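Local coordinates for protein unsaturated glucuronyl hydrolase (Streptococcus agalactiae, PDB 2ZZR) that hydrolyses unsaturated disaccharides of chondroitin, hyaluronan and heparin, releasing the unsaturated uronic acid from their non-reducing end, at residues A[178-183]-A[255-260]; A[171-176]-A[214-219]; A[1-6]-A[201-206]. All blocks are in the same frame, centred on the assembly; numbering follows the deposited sequence.

Contact 1. Residues A[178-183]-A[255-260]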
ATOM      1  N   ASN A 178       2.989   5.602   4.777  1.00 13.13           N
ATOM      2  CA  ASN A 178       2.541   6.219   6.023  1.00 13.01           C
ATOM      3  C   ASN A 178       2.889   7.702   6.163  1.00 12.70           C
ATOM      4  O   ASN A 178       2.273   8.418   6.952  1.00 12.98           O
ATOM      5  CB  ASN A 178       3.042   5.396   7.211  1.00 12.89           C
ATOM      6  CG  ASN A 178       2.316   4.069   7.323  1.00 13.13           C
ATOM      7  OD1 ASN A 178       1.246   3.990   7.918  1.00 12.86           O
ATOM      8  ND2 ASN A 178       2.883   3.024   6.727  1.00 13.89           N
ATOM      9  N   ILE A 179       3.847   8.176   5.370  1.00 12.42           N
ATOM     10  CA  ILE A 179       4.191   9.604   5.388  1.00 12.43           C
ATOM     11  C   ILE A 179       3.156  10.459   4.632  1.00 12.12           C
ATOM     12  O   ILE A 179       3.169  11.683   4.721  1.00 12.69           O
ATOM     13  CB  ILE A 179       5.631   9.895   4.866  1.00 12.62           C
ATOM     14  CG1 ILE A 179       5.782   9.540   3.381  1.00 12.38           C
ATOM     15  CG2 ILE A 179       6.670   9.162   5.729  1.00 12.92           C
ATOM     16  CD1 ILE A 179       7.124   9.976   2.747  1.00 12.64           C
ATOM     17  N   GLN A 180       2.255   9.815   3.901  1.00 12.45           N
ATOM     18  CA  GLN A 180       1.204  10.560   3.199  1.00 12.33           C
ATOM     19  C   GLN A 180       0.327  11.288   4.218  1.00 12.87           C
ATOM     20  O   GLN A 180      -0.104  12.429   3.991  1.00 13.02           O
ATOM     21  CB  GLN A 180       0.385   9.643   2.283  1.00 12.44           C
ATOM     22  CG  GLN A 180       1.235   8.820   1.284  1.00 13.19           C
ATOM     23  CD  GLN A 180       2.348   9.618   0.596  1.00 14.04           C
ATOM     24  OE1 GLN A 180       3.506   9.188   0.559  1.00 16.39           O
ATOM     25  NE2 GLN A 180       2.000  10.765   0.040  1.00 10.85           N
ATOM     26  N   LEU A 181       0.118  10.632   5.358  1.00 12.52           N
ATOM     27  CA  LEU A 181      -0.575  11.216   6.507  1.00 13.13           C
ATOM     28  C   LEU A 181       0.065  12.535   6.926  1.00 13.24           C
ATOM     29  O   LEU A 181      -0.632  13.497   7.267  1.00 13.48           O
ATOM     30  CB  LEU A 181      -0.557  10.213   7.675  1.00 12.68           C
ATOM     31  CG  LEU A 181      -1.036  10.646   9.065  1.00 12.59           C
ATOM     32  CD1 LEU A 181      -2.499  11.082   9.009  1.00 13.40           C
ATOM     33  CD2 LEU A 181      -0.843   9.503  10.046  1.00 13.25           C
ATOM     34  N   LEU A 182       1.397  12.581   6.887  1.00 13.84           N
ATOM     35  CA  LEU A 182       2.134  13.786   7.268  1.00 14.23           C
ATOM     36  C   LEU A 182       2.001  14.908   6.241  1.00 14.64           C
ATOM     37  O   LEU A 182       1.884  16.076   6.618  1.00 14.80           O
ATOM     38  CB  LEU A 182       3.602  13.468   7.547  1.00 14.30           C
ATOM     39  CG  LEU A 182       3.823  12.417   8.636  1.00 14.85           C
ATOM     40  CD1 LEU A 182       5.310  12.201   8.842  1.00 16.37           C
ATOM     41  CD2 LEU A 182       3.142  12.815   9.952  1.00 16.24           C
ATOM     42  N   PHE A 183       2.006  14.562   4.951  1.00 14.75           N
ATOM     43  CA  PHE A 183       1.755  15.557   3.904  1.00 15.28           C
ATOM     44  C   PHE A 183       0.350  16.150   4.044  1.00 15.57           C
ATOM     45  O   PHE A 183       0.162  17.346   3.817  1.00 15.86           O
ATOM     46  CB  PHE A 183       1.943  14.974   2.501  1.00 15.22           C
ATOM     47  CG  PHE A 183       3.393  14.765   2.103  1.00 15.45           C
ATOM     48  CD1 PHE A 183       3.834  13.512   1.688  1.00 15.86           C
ATOM     49  CD2 PHE A 183       4.304  15.825   2.118  1.00 15.44           C
ATOM     50  CE1 PHE A 183       5.163  13.308   1.299  1.00 15.12           C
ATOM     51  CE2 PHE A 183       5.637  15.633   1.735  1.00 15.25           C
ATOM     52  CZ  PHE A 183       6.066  14.369   1.324  1.00 15.24           C
ATOM     53  N   ILE A 255       6.428   5.831  -3.951  1.00 10.27           N
ATOM     54  CA  ILE A 255       7.172   6.855  -4.688  1.00 10.71           C
ATOM     55  C   ILE A 255       6.239   7.872  -5.382  1.00 10.26           C
ATOM     56  O   ILE A 255       6.349   9.065  -5.111  1.00 10.94           O
ATOM     57  CB  ILE A 255       8.218   6.256  -5.678  1.00 10.62           C
ATOM     58  CG1 ILE A 255       9.345   5.559  -4.906  1.00 10.96           C
ATOM     59  CG2 ILE A 255       8.782   7.365  -6.582  1.00 11.44           C
ATOM     60  CD1 ILE A 255      10.251   4.682  -5.779  1.00 11.23           C
ATOM     61  N   PRO A 256       5.326   7.412  -6.272  1.00 10.66           N
ATOM     62  CA  PRO A 256       4.424   8.403  -6.896  1.00 10.54           C
ATOM     63  C   PRO A 256       3.545   9.166  -5.897  1.00 10.62           C
ATOM     64  O   PRO A 256       3.274  10.356  -6.107  1.00 10.53           O
ATOM     65  CB  PRO A 256       3.584   7.569  -7.878  1.00 10.55           C
ATOM     66  CG  PRO A 256       3.726   6.153  -7.416  1.00 10.79           C
ATOM     67  CD  PRO A 256       5.102   6.060  -6.812  1.00 10.33           C
ATOM     68  N   LEU A 257       3.126   8.509  -4.815  1.00 10.37           N
ATOM     69  CA  LEU A 257       2.342   9.204  -3.789  1.00 10.84           C
ATOM     70  C   LEU A 257       3.125  10.390  -3.218  1.00 11.20           C
ATOM     71  O   LEU A 257       2.599  11.500  -3.111  1.00 11.70           O
ATOM     72  CB  LEU A 257       1.918   8.244  -2.672  1.00 10.53           C
ATOM     73  CG  LEU A 257       0.793   7.267  -3.005  1.00 10.96           C
ATOM     74  CD1 LEU A 257       0.601   6.298  -1.852  1.00 11.12           C
ATOM     75  CD2 LEU A 257      -0.517   8.007  -3.292  1.00 10.85           C
ATOM     76  N   SER A 258       4.395  10.163  -2.890  1.00 11.46           N
ATOM     77  CA  SER A 258       5.257  11.236  -2.390  1.00 11.99           C
ATOM     78  C   SER A 258       5.581  12.269  -3.463  1.00 11.77           C
ATOM     79  O   SER A 258       5.696  13.468  -3.167  1.00 12.07           O
ATOM     80  CB  SER A 258       6.546  10.656  -1.819  1.00 12.40           C
ATOM     81  OG  SER A 258       6.243   9.771  -0.763  1.00 14.05           O
ATOM     82  N   TYR A 259       5.723  11.805  -4.700  1.00 11.84           N
ATOM     83  CA  TYR A 259       5.991  12.704  -5.829  1.00 12.31           C
ATOM     84  C   TYR A 259       4.913  13.789  -5.958  1.00 12.64           C
ATOM     85  O   TYR A 259       5.225  14.944  -6.270  1.00 12.45           O
ATOM     86  CB  TYR A 259       6.127  11.924  -7.139  1.00 12.13           C
ATOM     87  CG  TYR A 259       6.269  12.832  -8.343  1.00 12.56           C
ATOM     88  CD1 TYR A 259       7.506  13.367  -8.699  1.00 12.20           C
ATOM     89  CD2 TYR A 259       5.153  13.180  -9.110  1.00 12.47           C
ATOM     90  CE1 TYR A 259       7.630  14.212  -9.804  1.00 12.55           C
ATOM     91  CE2 TYR A 259       5.268  14.026 -10.207  1.00 12.08           C
ATOM     92  CZ  TYR A 259       6.506  14.542 -10.546  1.00 12.63           C
ATOM     93  OH  TYR A 259       6.613  15.386 -11.631  1.00 12.93           O
ATOM     94  N   ARG A 260       3.653  13.424  -5.717  1.00 12.60           N
ATOM     95  CA  ARG A 260       2.562  14.415  -5.748  1.00 12.85           C
ATOM     96  C   ARG A 260       2.932  15.649  -4.944  1.00 13.38           C
ATOM     97  O   ARG A 260       2.640  16.775  -5.341  1.00 13.65           O
ATOM     98  CB  ARG A 260       1.290  13.867  -5.112  1.00 12.81           C
ATOM     99  CG  ARG A 260       0.666  12.663  -5.764  1.00 11.86           C
ATOM    100  CD  ARG A 260      -0.539  12.229  -4.926  1.00 12.34           C
ATOM    101  NE  ARG A 260      -0.143  11.853  -3.563  1.00 12.53           N
ATOM    102  CZ  ARG A 260      -0.948  11.867  -2.502  1.00 12.96           C
ATOM    103  NH1 ARG A 260      -2.219  12.246  -2.620  1.00 13.32           N
ATOM    104  NH2 ARG A 260      -0.480  11.506  -1.313  1.00 12.04           N
TER
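The guanidinium of R260 has the amide end of Q180 at its edge, the Q180 CD carbon lying 3.9 Å from R260 NH2, and L257 CD2 over one face, displaced toward the rim. Amide and guanidinium are not coplanar; their planes stand 49° apart. The rotation of the R260 group is fixed from within its own helix: R260 NE donates to L257 O at 2.8 Å, nearly straight at 165°, in the carbonyl plane and on a lone pair, while NH2 forms a salt bridge with the C-terminal carboxylate of W397. Q180 reaches across with its chain bent at chi2 (-44°), which lays Q180 CD 3.6 Å from L257 CB; the two side chains cross at about a right angle. These residues join helices 180-189 and 245-262, part of the six-hairpin alpha barrel of glycoside hydrolase family 88. Beside the glutamine, S258 sits with its hydroxyl bonded to G254 O one turn back in its helix. I179 CD1 comes to 3.6 Å from S258 OG, and the ring of F183 closes the same flank, its CE1 4.2 Å from S258 CA.

Contact 2. Residues A[171-176]-A[214-219]; sequences LIIDCL and SSAFHT
I172 and H218 come side by side because I172 CG2 and H218 CG each lie opposite the backbone nitrogen of their own residue, chi1 of the histidine being 168°. The methyl therefore rests over one face of the imidazole as a CH-pi contact, I172 CG2 standing 3.7 Å from the centroid of the H218 ring, somewhat toward its rim. The other branch, I172 CG1, approaches T219 OG1 at 3.7 Å. I172 and T219 form an antiparallel, non-hydrogen-bonded pair whose CA atoms are 4.5 Å apart. Around this pair the backbones are close enough for two CA-H...O contacts: T219 CA lies 3.3 Å from L171 O, and I172 CA lies 3.2 Å from H218 O. H218 O also accepts the hydrogen bond from I173 N, at 2.9 Å and 151°. H218 and T219 together face V233, a classic beta bulge. Beyond the bridge the chain leaves the strand through a type I turn from I172 to C175, which carries D174, the probable proton donor; D174 OD2 is hydrogen-bonded to H113 NE2. I173 CD1 meets A216 CB at 3.6 Å, extending the contact along the loop before strand 219-222. That strand is the middle one of the antiparallel sheet, between 170-172 and 229-233. Helix 192-209 packs on L171, whereas helix 245-262 supplies W250 against I173 and Q248 against A216, and helix 265-280 adds M274 beside A216.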
ATOM      1  N   LEU A 171      14.332   2.065   9.633  1.00 16.08           N
ATOM      2  CA  LEU A 171      13.079   2.330   8.925  1.00 15.51           C
ATOM      3  C   LEU A 171      12.670   1.082   8.152  1.00 15.49           C
ATOM      4  O   LEU A 171      13.500   0.215   7.866  1.00 15.54           O
ATOM      5  CB  LEU A 171      13.210   3.537   7.979  1.00 15.64           C
ATOM      6  CG  LEU A 171      14.211   3.517   6.809  1.00 14.89           C
ATOM      7  CD1 LEU A 171      13.730   2.676   5.616  1.00 16.32           C
ATOM      8  CD2 LEU A 171      14.524   4.942   6.342  1.00 15.15           C
ATOM      9  N   ILE A 172      11.390   1.001   7.800  1.00 15.06           N
ATOM     10  CA  ILE A 172      10.881  -0.090   6.980  1.00 15.47           C
ATOM     11  C   ILE A 172      10.239   0.542   5.743  1.00 15.19           C
ATOM     12  O   ILE A 172       9.700   1.644   5.825  1.00 15.24           O
ATOM     13  CB  ILE A 172       9.898  -0.989   7.783  1.00 15.19           C
ATOM     14  CG1 ILE A 172      10.655  -1.661   8.948  1.00 16.04           C
ATOM     15  CG2 ILE A 172       9.239  -2.044   6.888  1.00 16.53           C
ATOM     16  CD1 ILE A 172       9.780  -2.464   9.894  1.00 16.08           C
ATOM     17  N   ILE A 173      10.338  -0.133   4.602  1.00 15.34           N
ATOM     18  CA  ILE A 173       9.944   0.472   3.325  1.00 15.50           C
ATOM     19  C   ILE A 173       8.458   0.847   3.257  1.00 15.58           C
ATOM     20  O   ILE A 173       8.084   1.805   2.562  1.00 15.33           O
ATOM     21  CB  ILE A 173      10.340  -0.413   2.108  1.00 15.54           C
ATOM     22  CG1 ILE A 173      10.192   0.388   0.802  1.00 15.59           C
ATOM     23  CG2 ILE A 173       9.568  -1.740   2.112  1.00 16.02           C
ATOM     24  CD1 ILE A 173      10.840  -0.248  -0.407  1.00 15.68           C
ATOM     25  N   ASP A 174       7.617   0.117   3.989  1.00 15.64           N
ATOM     26  CA  ASP A 174       6.180   0.425   3.964  1.00 15.78           C
ATOM     27  C   ASP A 174       5.851   1.784   4.591  1.00 15.10           C
ATOM     28  O   ASP A 174       4.750   2.310   4.412  1.00 15.05           O
ATOM     29  CB  ASP A 174       5.335  -0.717   4.556  1.00 16.31           C
ATOM     30  CG  ASP A 174       5.488  -0.870   6.061  1.00 18.37           C
ATOM     31  OD1 ASP A 174       4.725  -1.676   6.627  1.00 22.93           O
ATOM     32  OD2 ASP A 174       6.343  -0.210   6.694  1.00 20.65           O
ATOM     33  N   CYS A 175       6.816   2.373   5.298  1.00 14.52           N
ATOM     34  CA  CYS A 175       6.612   3.697   5.879  1.00 14.15           C
ATOM     35  C   CYS A 175       6.419   4.768   4.793  1.00 13.87           C
ATOM     36  O   CYS A 175       5.886   5.845   5.064  1.00 13.96           O
ATOM     37  CB  CYS A 175       7.740   4.081   6.842  1.00 14.30           C
ATOM     38  SG  CYS A 175       7.275   5.407   7.985  1.00 15.32           S
ATOM     39  N   LEU A 176       6.849   4.463   3.568  1.00 13.49           N
ATOM     40  CA  LEU A 176       6.582   5.336   2.415  1.00 13.67           C
ATOM     41  C   LEU A 176       5.088   5.625   2.240  1.00 13.49           C
ATOM     42  O   LEU A 176       4.714   6.718   1.814  1.00 13.70           O
ATOM     43  CB  LEU A 176       7.154   4.739   1.127  1.00 13.56           C
ATOM     44  CG  LEU A 176       8.685   4.747   0.983  1.00 13.84           C
ATOM     45  CD1 LEU A 176       9.068   4.141  -0.347  1.00 14.47           C
ATOM     46  CD2 LEU A 176       9.251   6.157   1.106  1.00 14.50           C
ATOM     47  N   SER A 214      17.755  -1.335  -8.137  1.00 18.17           N
ATOM     48  CA  SER A 214      16.323  -1.000  -8.087  1.00 18.06           C
ATOM     49  C   SER A 214      15.458  -1.979  -7.282  1.00 18.37           C
ATOM     50  O   SER A 214      14.245  -1.794  -7.179  1.00 17.95           O
ATOM     51  CB  SER A 214      15.738  -0.761  -9.488  1.00 18.09           C
ATOM     52  OG  SER A 214      16.114   0.523  -9.968  1.00 18.52           O
ATOM     53  N   SER A 215      16.072  -3.013  -6.706  1.00 18.25           N
ATOM     54  CA  SER A 215      15.347  -3.878  -5.778  1.00 18.41           C
ATOM     55  C   SER A 215      15.201  -3.177  -4.423  1.00 18.70           C
ATOM     56  O   SER A 215      15.782  -2.113  -4.193  1.00 19.18           O
ATOM     57  CB  SER A 215      16.042  -5.236  -5.630  1.00 18.22           C
ATOM     58  OG  SER A 215      17.234  -5.108  -4.882  1.00 17.71           O
ATOM     59  N   ALA A 216      14.423  -3.770  -3.523  1.00 19.05           N
ATOM     60  CA  ALA A 216      14.135  -3.138  -2.243  1.00 19.47           C
ATOM     61  C   ALA A 216      14.569  -4.001  -1.072  1.00 19.62           C
ATOM     62  O   ALA A 216      14.316  -5.208  -1.062  1.00 19.93           O
ATOM     63  CB  ALA A 216      12.642  -2.835  -2.137  1.00 19.25           C
ATOM     64  N   PHE A 217      15.227  -3.373  -0.099  1.00 20.01           N
ATOM     65  CA  PHE A 217      15.334  -3.924   1.250  1.00 20.09           C
ATOM     66  C   PHE A 217      13.973  -3.774   1.928  1.00 20.01           C
ATOM     67  O   PHE A 217      13.159  -2.936   1.537  1.00 20.05           O
ATOM     68  CB  PHE A 217      16.356  -3.155   2.087  1.00 20.43           C
ATOM     69  CG  PHE A 217      17.789  -3.445   1.749  1.00 21.39           C
ATOM     70  CD1 PHE A 217      18.632  -2.419   1.335  1.00 21.82           C
ATOM     71  CD2 PHE A 217      18.311  -4.735   1.870  1.00 22.61           C
ATOM     72  CE1 PHE A 217      19.974  -2.670   1.037  1.00 22.90           C
ATOM     73  CE2 PHE A 217      19.644  -4.996   1.565  1.00 22.31           C
ATOM     74  CZ  PHE A 217      20.476  -3.960   1.157  1.00 22.45           C
ATOM     75  N   HIS A 218      13.734  -4.581   2.954  1.00 19.71           N
ATOM     76  CA  HIS A 218      12.571  -4.402   3.818  1.00 19.62           C
ATOM     77  C   HIS A 218      12.894  -3.340   4.861  1.00 19.05           C
ATOM     78  O   HIS A 218      12.113  -2.412   5.089  1.00 18.73           O
ATOM     79  CB  HIS A 218      12.213  -5.740   4.489  1.00 20.00           C
ATOM     80  CG  HIS A 218      11.231  -5.621   5.614  1.00 21.02           C
ATOM     81  ND1 HIS A 218       9.887  -5.885   5.465  1.00 22.66           N
ATOM     82  CD2 HIS A 218      11.404  -5.290   6.915  1.00 21.86           C
ATOM     83  CE1 HIS A 218       9.272  -5.705   6.619  1.00 22.34           C
ATOM     84  NE2 HIS A 218      10.171  -5.349   7.518  1.00 23.16           N
ATOM     85  N   THR A 219      14.067  -3.490   5.473  1.00 18.37           N
ATOM     86  CA  THR A 219      14.497  -2.695   6.613  1.00 18.08           C
ATOM     87  C   THR A 219      15.843  -2.040   6.313  1.00 17.78           C
ATOM     88  O   THR A 219      16.680  -2.622   5.611  1.00 17.95           O
ATOM     89  CB  THR A 219      14.639  -3.610   7.867  1.00 18.23           C
ATOM     90  OG1 THR A 219      13.352  -4.095   8.260  1.00 18.49           O
ATOM     91  CG2 THR A 219      15.252  -2.873   9.044  1.00 17.97           C
TER

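Contact 3. Residues A[1-6]-A[201-206]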
ATOM      1  N   MET A   1      17.749  17.431  -2.360  1.00 26.39           N
ATOM      2  CA  MET A   1      18.540  16.235  -1.959  1.00 26.15           C
ATOM      3  C   MET A   1      18.746  15.280  -3.133  1.00 25.40           C
ATOM      4  O   MET A   1      17.795  14.918  -3.825  1.00 25.60           O
ATOM      5  CB  MET A   1      17.843  15.517  -0.796  1.00 26.71           C
ATOM      6  CG  MET A   1      18.553  14.272  -0.282  1.00 28.95           C
ATOM      7  SD  MET A   1      20.178  14.590   0.429  1.00 35.09           S
ATOM      8  CE  MET A   1      19.789  15.812   1.687  1.00 34.19           C
ATOM      9  N   LYS A   2      19.994  14.873  -3.351  1.00 24.23           N
ATOM     10  CA  LYS A   2      20.323  13.934  -4.414  1.00 23.38           C
ATOM     11  C   LYS A   2      19.900  12.511  -4.060  1.00 22.31           C
ATOM     12  O   LYS A   2      20.033  12.082  -2.913  1.00 22.29           O
ATOM     13  CB  LYS A   2      21.822  13.960  -4.710  1.00 23.88           C
ATOM     14  CG  LYS A   2      22.306  15.221  -5.411  1.00 26.16           C
ATOM     15  CD  LYS A   2      23.812  15.368  -5.249  1.00 30.56           C
ATOM     16  CE  LYS A   2      24.352  16.552  -6.027  1.00 32.87           C
ATOM     17  NZ  LYS A   2      25.808  16.730  -5.747  1.00 35.35           N
ATOM     18  N   ILE A   3      19.374  11.802  -5.053  1.00 21.04           N
ATOM     19  CA  ILE A   3      19.134  10.369  -4.951  1.00 20.10           C
ATOM     20  C   ILE A   3      20.214   9.650  -5.754  1.00 19.81           C
ATOM     21  O   ILE A   3      20.495  10.011  -6.904  1.00 19.04           O
ATOM     22  CB  ILE A   3      17.712   9.973  -5.436  1.00 19.85           C
ATOM     23  CG1 ILE A   3      16.643  10.644  -4.556  1.00 20.09           C
ATOM     24  CG2 ILE A   3      17.538   8.451  -5.427  1.00 19.91           C
ATOM     25  CD1 ILE A   3      15.209  10.435  -5.046  1.00 20.09           C
ATOM     26  N   LYS A   4      20.829   8.645  -5.132  1.00 19.40           N
ATOM     27  CA  LYS A   4      21.881   7.858  -5.770  1.00 19.42           C
ATOM     28  C   LYS A   4      21.378   7.223  -7.065  1.00 18.95           C
ATOM     29  O   LYS A   4      20.189   6.919  -7.186  1.00 18.86           O
ATOM     30  CB  LYS A   4      22.354   6.753  -4.822  1.00 19.83           C
ATOM     31  CG  LYS A   4      21.278   5.692  -4.600  1.00 20.47           C
ATOM     32  CD  LYS A   4      21.698   4.631  -3.629  1.00 22.35           C
ATOM     33  CE  LYS A   4      20.554   3.656  -3.437  1.00 21.73           C
ATOM     34  NZ  LYS A   4      20.945   2.581  -2.494  1.00 23.21           N
ATOM     35  N   PRO A   5      22.277   7.018  -8.043  1.00 18.76           N
ATOM     36  CA  PRO A   5      21.876   6.307  -9.252  1.00 18.50           C
ATOM     37  C   PRO A   5      21.358   4.895  -8.958  1.00 18.71           C
ATOM     38  O   PRO A   5      21.871   4.215  -8.059  1.00 18.82           O
ATOM     39  CB  PRO A   5      23.174   6.238 -10.068  1.00 18.76           C
ATOM     40  CG  PRO A   5      24.005   7.368  -9.556  1.00 18.76           C
ATOM     41  CD  PRO A   5      23.683   7.467  -8.102  1.00 18.78           C
ATOM     42  N   VAL A   6      20.334   4.484  -9.701  1.00 18.25           N
ATOM     43  CA  VAL A   6      19.839   3.107  -9.676  1.00 18.70           C
ATOM     44  C   VAL A   6      19.808   2.569 -11.100  1.00 18.80           C
ATOM     45  O   VAL A   6      19.625   3.330 -12.056  1.00 18.36           O
ATOM     46  CB  VAL A   6      18.422   2.970  -9.020  1.00 18.47           C
ATOM     47  CG1 VAL A   6      18.450   3.424  -7.575  1.00 18.57           C
ATOM     48  CG2 VAL A   6      17.351   3.727  -9.826  1.00 18.96           C
ATOM     49  N   HIS A 201      12.248  11.692   5.586  1.00 14.58           N
ATOM     50  CA  HIS A 201      12.003  10.251   5.593  1.00 13.70           C
ATOM     51  C   HIS A 201      12.012   9.684   4.187  1.00 13.22           C
ATOM     52  O   HIS A 201      12.559   8.607   3.954  1.00 12.73           O
ATOM     53  CB  HIS A 201      10.691   9.877   6.280  1.00 13.72           C
ATOM     54  CG  HIS A 201      10.449   8.403   6.291  1.00 13.90           C
ATOM     55  ND1 HIS A 201      10.857   7.597   7.332  1.00 15.36           N
ATOM     56  CD2 HIS A 201       9.914   7.578   5.361  1.00 14.17           C
ATOM     57  CE1 HIS A 201      10.553   6.342   7.058  1.00 14.73           C
ATOM     58  NE2 HIS A 201       9.984   6.302   5.865  1.00 15.02           N
ATOM     59  N   PHE A 202      11.405  10.404   3.244  1.00 12.70           N
ATOM     60  CA  PHE A 202      11.420   9.936   1.877  1.00 12.60           C
ATOM     61  C   PHE A 202      12.848   9.728   1.362  1.00 12.66           C
ATOM     62  O   PHE A 202      13.169   8.669   0.837  1.00 12.31           O
ATOM     63  CB  PHE A 202      10.650  10.838   0.894  1.00 12.61           C
ATOM     64  CG  PHE A 202      10.716  10.308  -0.503  1.00 12.31           C
ATOM     65  CD1 PHE A 202       9.821   9.325  -0.925  1.00 12.96           C
ATOM     66  CD2 PHE A 202      11.754  10.685  -1.354  1.00 12.88           C
ATOM     67  CE1 PHE A 202       9.922   8.768  -2.200  1.00 12.85           C
ATOM     68  CE2 PHE A 202      11.866  10.140  -2.621  1.00 13.47           C
ATOM     69  CZ  PHE A 202      10.948   9.170  -3.050  1.00 13.11           C
ATOM     70  N   TYR A 203      13.698  10.740   1.514  1.00 13.15           N
ATOM     71  CA  TYR A 203      15.066  10.643   0.994  1.00 13.62           C
ATOM     72  C   TYR A 203      15.913   9.611   1.723  1.00 13.52           C
ATOM     73  O   TYR A 203      16.716   8.935   1.101  1.00 13.63           O
ATOM     74  CB  TYR A 203      15.753  12.011   0.956  1.00 14.01           C
ATOM     75  CG  TYR A 203      15.211  12.898  -0.144  1.00 13.95           C
ATOM     76  CD1 TYR A 203      14.530  14.075   0.156  1.00 14.82           C
ATOM     77  CD2 TYR A 203      15.356  12.541  -1.489  1.00 14.80           C
ATOM     78  CE1 TYR A 203      14.026  14.891  -0.855  1.00 14.80           C
ATOM     79  CE2 TYR A 203      14.852  13.349  -2.512  1.00 14.74           C
ATOM     80  CZ  TYR A 203      14.190  14.522  -2.183  1.00 15.03           C
ATOM     81  OH  TYR A 203      13.685  15.335  -3.181  1.00 15.90           O
ATOM     82  N   ALA A 204      15.716   9.482   3.033  1.00 13.67           N
ATOM     83  CA  ALA A 204      16.389   8.428   3.803  1.00 14.02           C
ATOM     84  C   ALA A 204      16.021   7.053   3.245  1.00 14.29           C
ATOM     85  O   ALA A 204      16.873   6.162   3.123  1.00 14.82           O
ATOM     86  CB  ALA A 204      16.031   8.537   5.279  1.00 14.04           C
ATOM     87  N   SER A 205      14.753   6.893   2.875  1.00 14.07           N
ATOM     88  CA  SER A 205      14.293   5.657   2.264  1.00 13.93           C
ATOM     89  C   SER A 205      14.896   5.474   0.868  1.00 14.07           C
ATOM     90  O   SER A 205      15.525   4.447   0.579  1.00 14.40           O
ATOM     91  CB  SER A 205      12.766   5.641   2.197  1.00 13.51           C
ATOM     92  OG  SER A 205      12.193   5.707   3.492  1.00 14.16           O
ATOM     93  N   ALA A 206      14.713   6.481   0.013  1.00 14.05           N
ATOM     94  CA  ALA A 206      15.136   6.413  -1.387  1.00 14.58           C
ATOM     95  C   ALA A 206      16.618   6.083  -1.534  1.00 14.89           C
ATOM     96  O   ALA A 206      17.012   5.329  -2.423  1.00 15.24           O
ATOM     97  CB  ALA A 206      14.821   7.731  -2.101  1.00 14.73           C
TER
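The extended N-terminal segment 1-6 runs over helix 192-209, with M1 and I3 packing round the ring of Y203. M1 CB sits above the centre of that ring, 3.6 Å from the Y203 centroid and only 8° off the ring normal, as a CH-pi contact. M1 CG, anti to the backbone N (chi1 -180°), continues over the same face to 3.6 Å from Y203 CG, so that the two side chains slide past each other in opposite directions. The other face of the ring has F202 CD2 toward its rim. I3 takes the edge: its CG1 lies near the ring plane, 3.8 Å from Y203 CD2, and the two side chains cross at about a right angle. The end of I3 reaches further into the helix surface, where I3 CD1 is 4.1 Å from F202 CE2, at the edge of that ring, and 4.0 Å from A206 CB. The N-terminal segment thus lies against an alpha-barrel helix through Y203, whose hydroxyl is hydrogen-bonded to D264, just before helix 265-280. No hydrogen bond joins the two segments, but in the next turn of helix 192-209 N207 OD1 accepts from K4 N and N207 ND2 donates to K2 O, which is consistent with holding the extended chain along the helix. K4 CE passes 4.0 Å from A206 O, and K4 NZ goes on to a hydrogen bond with V210 O and a salt bridge with D212.

Overall arrangement
Along the chain the segments come in the order 1-6, 171-176, 178-183, 201-206, 214-219 and 255-260, so the contacts interleave. Centres of contacts 1 and 2, and of contacts 1 and 3, are 14 Å apart; those of 2 and 3 are 12 Å apart. Helix 192-209 ties them together: F202 touches S258 and I179 of contact 1, while H201 and S205 pack on C175, L176 and L171 of contact 2. V6 also meets S214. The three form one continuous patch of the barrel, running from the surface-lying N terminus through the helix layer to the short sheet and the turn that bears the probable proton donor D174.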